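Local coordinates for protein NADPH-dependent aldehyde reductase YqhD (Escherichia coli, PDB 4QGS) that reduces a broad range of short-chain aldehydes to the corresponding alcohols with NADPH, as a zinc-dependent member of the iron-containing alcohol dehydrogenase family, at residues L316-E320 with R321-I325; L368-L371 with E372-G375; P246-Y249 with D250-A253. One frame throughout, in Å; residues are numbered along the deposited sequence.

Contact 1: residues L316-E320 with R321-I325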
# COMPACT_ATOMS: atom_id res chain seq x y z
N LEU A 316 -7.28 -8.73 22.46
CA LEU A 316 -7.87 -9.98 22.90
C LEU A 316 -8.82 -10.56 21.84
O LEU A 316 -8.90 -11.78 21.66
CB LEU A 316 -8.64 -9.77 24.22
CG LEU A 316 -7.75 -9.46 25.42
CD1 LEU A 316 -8.60 -8.97 26.58
CD2 LEU A 316 -6.97 -10.69 25.82
N GLN A 317 -9.53 -9.69 21.15
CA GLN A 317 -10.42 -10.14 20.08
C GLN A 317 -9.59 -10.73 18.94
O GLN A 317 -9.93 -11.78 18.39
CB GLN A 317 -11.31 -9.00 19.56
CG GLN A 317 -12.33 -9.46 18.50
CD GLN A 317 -13.39 -8.41 18.19
OE1 GLN A 317 -13.67 -7.54 19.01
NE2 GLN A 317 -13.97 -8.49 17.00
N TYR A 318 -8.51 -10.05 18.60
CA TYR A 318 -7.57 -10.51 17.58
C TYR A 318 -7.00 -11.86 17.96
O TYR A 318 -6.95 -12.78 17.13
CB TYR A 318 -6.48 -9.45 17.41
CG TYR A 318 -5.22 -9.84 16.65
CD1 TYR A 318 -5.22 -9.91 15.27
CD2 TYR A 318 -4.02 -10.04 17.32
CE1 TYR A 318 -4.06 -10.23 14.55
CE2 TYR A 318 -2.85 -10.36 16.62
CZ TYR A 318 -2.88 -10.46 15.24
OH TYR A 318 -1.74 -10.77 14.54
N ALA A 319 -6.62 -12.01 19.22
CA ALA A 319 -6.01 -13.26 19.69
C ALA A 319 -6.98 -14.43 19.54
O ALA A 319 -6.59 -15.50 19.08
CB ALA A 319 -5.58 -13.13 21.13
N GLU A 320 -8.23 -14.20 19.90
CA GLU A 320 -9.25 -15.24 19.80
C GLU A 320 -9.68 -15.51 18.35
O GLU A 320 -9.68 -16.67 17.90
CB GLU A 320 -10.46 -14.85 20.65
CG GLU A 320 -11.57 -15.88 20.69
CD GLU A 320 -12.64 -15.52 21.70
OE1 GLU A 320 -12.29 -15.20 22.85
OE2 GLU A 320 -13.83 -15.53 21.34
N ARG A 321 -10.03 -14.46 17.62
CA ARG A 321 -10.63 -14.59 16.29
C ARG A 321 -9.63 -14.98 15.21
O ARG A 321 -9.96 -15.70 14.28
CB ARG A 321 -11.32 -13.29 15.87
CG ARG A 321 -12.55 -12.89 16.72
CD ARG A 321 -13.81 -13.55 16.22
NE ARG A 321 -14.96 -13.20 17.05
CZ ARG A 321 -15.77 -12.17 16.82
NH1 ARG A 321 -15.56 -11.38 15.78
NH2 ARG A 321 -16.80 -11.93 17.64
N VAL A 322 -8.40 -14.48 15.33
CA VAL A 322 -7.41 -14.73 14.28
C VAL A 322 -6.46 -15.87 14.65
O VAL A 322 -6.09 -16.68 13.80
CB VAL A 322 -6.63 -13.43 13.96
CG1 VAL A 322 -5.48 -13.69 12.99
CG2 VAL A 322 -7.58 -12.38 13.39
N TRP A 323 -6.08 -15.96 15.92
CA TRP A 323 -5.08 -16.96 16.34
C TRP A 323 -5.63 -18.11 17.19
O TRP A 323 -4.87 -18.97 17.63
CB TRP A 323 -3.94 -16.27 17.09
CG TRP A 323 -3.10 -15.42 16.20
CD1 TRP A 323 -3.10 -14.05 16.11
CD2 TRP A 323 -2.13 -15.88 15.25
NE1 TRP A 323 -2.20 -13.64 15.17
CE2 TRP A 323 -1.59 -14.74 14.61
CE3 TRP A 323 -1.68 -17.15 14.87
CZ2 TRP A 323 -0.61 -14.83 13.63
CZ3 TRP A 323 -0.71 -17.24 13.88
CH2 TRP A 323 -0.19 -16.08 13.27
N ASN A 324 -6.93 -18.10 17.44
CA ASN A 324 -7.59 -19.13 18.25
C ASN A 324 -7.00 -19.23 19.65
O ASN A 324 -6.94 -20.31 20.23
CB ASN A 324 -7.51 -20.49 17.55
CG ASN A 324 -8.54 -21.47 18.08
OD1 ASN A 324 -9.59 -21.06 18.58
ND2 ASN A 324 -8.25 -22.76 17.99
N ILE A 325 -6.55 -18.09 20.19
CA ILE A 325 -6.02 -18.03 21.55
C ILE A 325 -7.15 -17.68 22.51
O ILE A 325 -7.62 -16.55 22.53
CB ILE A 325 -4.88 -16.98 21.70
CG1 ILE A 325 -3.71 -17.32 20.77
CG2 ILE A 325 -4.40 -16.90 23.14
CD1 ILE A 325 -2.70 -16.19 20.64

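Contact 2: residues L368-L371 with E372-G375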
# COMPACT_ATOMS: atom_id res chain seq x y z
N LEU A 368 13.91 10.26 16.34
CA LEU A 368 12.94 11.08 17.07
C LEU A 368 12.98 12.53 16.59
O LEU A 368 11.94 13.17 16.51
CB LEU A 368 13.19 10.99 18.57
CG LEU A 368 13.00 9.59 19.15
CD1 LEU A 368 13.57 9.49 20.56
CD2 LEU A 368 11.54 9.14 19.12
N LYS A 369 14.17 13.02 16.25
CA LYS A 369 14.30 14.35 15.65
C LYS A 369 13.54 14.43 14.33
O LYS A 369 12.86 15.41 14.06
CB LYS A 369 15.78 14.71 15.43
CG LYS A 369 16.54 15.00 16.72
CD LYS A 369 17.96 15.50 16.44
CE LYS A 369 18.67 15.93 17.72
NZ LYS A 369 18.90 14.81 18.68
N LYS A 370 13.64 13.38 13.52
CA LYS A 370 12.92 13.34 12.26
C LYS A 370 11.41 13.28 12.45
O LYS A 370 10.67 13.98 11.75
CB LYS A 370 13.39 12.16 11.41
CG LYS A 370 14.67 12.45 10.64
CD LYS A 370 14.45 13.61 9.67
CE LYS A 370 15.71 13.95 8.89
NZ LYS A 370 15.45 15.03 7.89
N LEU A 371 10.95 12.45 13.39
CA LEU A 371 9.53 12.43 13.72
C LEU A 371 9.03 13.81 14.09
O LEU A 371 7.97 14.25 13.63
CB LEU A 371 9.24 11.48 14.89
CG LEU A 371 9.19 9.97 14.69
CD1 LEU A 371 8.98 9.36 16.06
CD2 LEU A 371 8.07 9.56 13.71
N GLU A 372 9.80 14.51 14.92
CA GLU A 372 9.38 15.84 15.36
C GLU A 372 9.37 16.80 14.18
O GLU A 372 8.44 17.61 14.04
CB GLU A 372 10.29 16.35 16.48
CG GLU A 372 9.93 17.75 16.96
CD GLU A 372 10.55 18.09 18.30
OE1 GLU A 372 11.61 17.52 18.64
OE2 GLU A 372 9.99 18.94 19.03
N GLU A 373 10.38 16.70 13.33
CA GLU A 373 10.48 17.54 12.14
C GLU A 373 9.28 17.32 11.21
O GLU A 373 8.77 18.25 10.58
CB GLU A 373 11.79 17.24 11.40
CG GLU A 373 12.05 18.09 10.17
CD GLU A 373 13.32 17.69 9.43
OE1 GLU A 373 14.26 17.16 10.07
OE2 GLU A 373 13.38 17.91 8.20
N HIS A 374 8.82 16.08 11.16
CA HIS A 374 7.74 15.70 10.26
C HIS A 374 6.36 15.83 10.90
O HIS A 374 5.35 15.46 10.29
CB HIS A 374 7.96 14.27 9.78
CG HIS A 374 9.22 14.09 8.99
ND1 HIS A 374 9.86 12.88 8.87
CD2 HIS A 374 9.93 14.98 8.25
CE1 HIS A 374 10.94 13.03 8.11
NE2 HIS A 374 11.00 14.29 7.72
N GLY A 375 6.32 16.38 12.11
CA GLY A 375 5.06 16.65 12.79
C GLY A 375 4.38 15.42 13.35
O GLY A 375 3.19 15.44 13.66
O HOH W 1 13.28 15.37 5.67

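Contact 3: residues P246-Y249 with D250-A253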
# COMPACT_ATOMS: atom_id res chain seq x y z
N PRO A 246 4.98 -20.80 -5.43
CA PRO A 246 4.83 -19.52 -6.13
C PRO A 246 3.92 -19.58 -7.34
O PRO A 246 3.35 -18.55 -7.70
CB PRO A 246 6.26 -19.17 -6.57
CG PRO A 246 7.15 -20.00 -5.67
CD PRO A 246 6.38 -21.27 -5.47
N GLU A 247 3.78 -20.75 -7.96
CA GLU A 247 2.90 -20.88 -9.13
C GLU A 247 1.58 -21.63 -8.84
O GLU A 247 0.87 -22.08 -9.76
CB GLU A 247 3.68 -21.55 -10.27
CG GLU A 247 4.90 -20.72 -10.64
CD GLU A 247 5.56 -21.13 -11.93
OE1 GLU A 247 6.45 -20.39 -12.39
OE2 GLU A 247 5.19 -22.18 -12.48
N ASN A 248 1.24 -21.75 -7.56
CA ASN A 248 -0.06 -22.28 -7.16
C ASN A 248 -1.11 -21.18 -7.35
O ASN A 248 -1.19 -20.26 -6.54
CB ASN A 248 -0.02 -22.78 -5.71
CG ASN A 248 -1.35 -23.39 -5.24
OD1 ASN A 248 -2.43 -22.94 -5.62
ND2 ASN A 248 -1.27 -24.41 -4.39
N TYR A 249 -1.90 -21.28 -8.42
CA TYR A 249 -2.85 -20.22 -8.75
C TYR A 249 -3.79 -19.86 -7.60
O TYR A 249 -3.97 -18.67 -7.31
CB TYR A 249 -3.69 -20.57 -9.98
CG TYR A 249 -4.67 -19.46 -10.26
CD1 TYR A 249 -4.27 -18.31 -10.92
CD2 TYR A 249 -5.99 -19.54 -9.81
CE1 TYR A 249 -5.14 -17.28 -11.16
CE2 TYR A 249 -6.88 -18.50 -10.03
CZ TYR A 249 -6.45 -17.38 -10.71
OH TYR A 249 -7.31 -16.33 -10.94
N ASP A 250 -4.42 -20.86 -6.99
CA ASP A 250 -5.40 -20.61 -5.94
C ASP A 250 -4.77 -19.84 -4.79
O ASP A 250 -5.38 -18.90 -4.24
CB ASP A 250 -6.01 -21.92 -5.41
CG ASP A 250 -7.03 -22.52 -6.36
OD1 ASP A 250 -7.45 -21.84 -7.32
OD2 ASP A 250 -7.43 -23.68 -6.13
N VAL A 251 -3.56 -20.24 -4.42
CA VAL A 251 -2.80 -19.58 -3.36
C VAL A 251 -2.51 -18.14 -3.73
O VAL A 251 -2.80 -17.22 -2.94
CB VAL A 251 -1.48 -20.31 -3.06
CG1 VAL A 251 -0.54 -19.43 -2.25
CG2 VAL A 251 -1.77 -21.60 -2.31
N ARG A 252 -1.95 -17.92 -4.92
CA ARG A 252 -1.56 -16.57 -5.35
C ARG A 252 -2.79 -15.68 -5.54
O ARG A 252 -2.74 -14.47 -5.27
CB ARG A 252 -0.74 -16.63 -6.64
CG ARG A 252 0.57 -17.42 -6.52
CD ARG A 252 1.39 -17.04 -5.28
NE ARG A 252 1.83 -15.65 -5.26
CZ ARG A 252 2.99 -15.22 -5.75
NH1 ARG A 252 3.83 -16.09 -6.33
NH2 ARG A 252 3.32 -13.94 -5.67
N ALA A 253 -3.88 -16.28 -5.97
CA ALA A 253 -5.15 -15.56 -6.12
C ALA A 253 -5.69 -15.10 -4.76
O ALA A 253 -6.09 -13.94 -4.60
CB ALA A 253 -6.19 -16.44 -6.84

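Contact 1: residues L316-E320 with R321-I325
Arg321 N and Val322 N bond back to Gln317 O and Tyr318 O, four residues earlier, as expected inside an alpha helix; the first of these bonds is 2.8 Å long. One residue later the pattern changes. The bond from Trp323 N to Ala319 O is weak; the firm one comes from Ile325 N, at 2.8 Å, with the donor lying above the carbonyl plane. This six-residue span goes with Asn324, whose positive phi turns the chain away; asparagine tolerates that conformation better than most residues.

Tyr318 and Trp323 run side by side and point the same way. The indole sends its five-membered ring edge-first over one face of the phenol, an offset edge-to-face pair with centroids 4.9 Å apart and planes at 81°. At the same time Trp323 NE1 donates to Tyr318 OH over 3.0 Å, almost perfectly straight at 175° and in the indole plane; the bond and the edge-to-face contact together probably hold the indole in this orientation against the phenol. Tyr318 OH has a second partner in Thr341 OG1, which ties this helix end to helix 330-347. The pair belongs to the last turns of helix 312-323 in the all-helical C-terminal domain of this family, and Trp304 adds a further edge-to-face ring contact to Tyr318.

Val322 meets the phenol obliquely, its CG2 3.9 Å from Tyr318 CD1, a small branched group suited to the buried face beside Ile236. Ala319 is equally apt: its lone methyl comes within 4.0 Å of Ile325 CB and also touches Ala337 of helix 330-347.

On the more open flank, Gln317, extended with CG anti to the backbone N (chi1 -176°), brings NE2 to 3.5 Å from Arg321 NH1. Two donors meet there because Glu229 receives both, as a hydrogen bond and a salt bridge.

Contact 2: residues L368-L371 with E372-G375
Glu372 N and Glu373 N close regular helical turns onto Leu368 O and Lys369 O, and the helix then ends in a Schellman motif in which Gly375 takes positive phi (75°), a conformation that glycine, lacking a CB, adopts easily.

Lys370 and Glu373 lie alongside each other, three residues apart. Lys370 NZ reaches Glu373 OE1 at 3.3 Å, a salt bridge whose hydrogen bond is weak, and the lysine CD also rests 3.6 Å from Glu373 OE1. The bend at chi2 (-61°) carries the lysine chain along the helix toward its C-terminal end, where the glutamate extends to meet it. This is the closing turn of helix 364-373, on the surface of the helical C-terminal domain; Leu371, by contrast, is buried against Leu280 of helix 276-288.

His374 sets one ring face over Lys370 O, which stands 3.0 Å above the ring plane, while His374 N bonds to that same oxygen at 2.9 Å. Lys370 CD also lies 3.9 Å from His374 CE1, the lysine chain passing the imidazole at a slant. A water bridges the two side chains, accepting from Lys370 NZ at 3.1 Å and meeting His374 NE2 at the ring edge. With an alanine in place of Lys370, Glu373 would probably lose its charge partner and the water one of its anchors. The other ring nitrogen, His374 ND1, is hydrogen-bonded to Glu283 OE2, which probably limits the turning of the ring.

Contact 3: residues P246-Y249 with D250-A253
An N-cap starts helix 249-262, just after the short loop that follows helix 222-244 in the helical C-terminal domain. Asn248 occupies the cap: its OD1 accepts from Val251 N at 3.2 Å in a nearly straight bond (170°), although the donor stands well above the plane of the amide carbonyl. The first torsion, trans at -179°, sets the amide over the first turn, where the peptide N-H groups have no earlier helical carbonyl to meet. Asparagine suits this place because one short side chain offers both an acceptor for the helix and a donor, ND2, for Glu245. Val251 crosses it at about a right angle, CG2 lying 3.5 Å from Asn248 CG, and is buried against Lys241 and Ala242 of the preceding helix.

Helical bonding proper begins with Arg252 N to Asn248 O, 2.9 Å, and Ala253 N to Tyr249 O, 2.7 Å. Tyr249 turns one ring face to Ala253, whose CB sits 4.2 Å from the ring centroid in a CH-pi contact offset toward the rim; a methyl is small enough to lie there. Lys27 makes a cation-pi contact with the same ring.

Arg252, mostly buried beside Thr191 and Tyr192, folds back through bends at chi2 and chi3, and its NH1 donates to a lone pair of Pro246 O at 2.9 Å, in the plane of that carbonyl.

All three contacts sit at helix ends in the C-terminal domain, but on three separate helices, and none touches another. Contacts 1 and 2 are C-terminal exits, one with asparagine and the other with glycine in positive phi; contact 3 is an N-terminal start, where a side chain supplies the acceptor. Contacts 1 and 3 are partly buried and both pack on helix 222-244, their centres about 27 Å apart. Aromatic rings serve both, meeting an indole edge in contact 1 and a methyl by CH-pi in contact 3. Contact 2 is a surface contact, relying on charge and a bridging water, and lies across the chain's centre from contact 3.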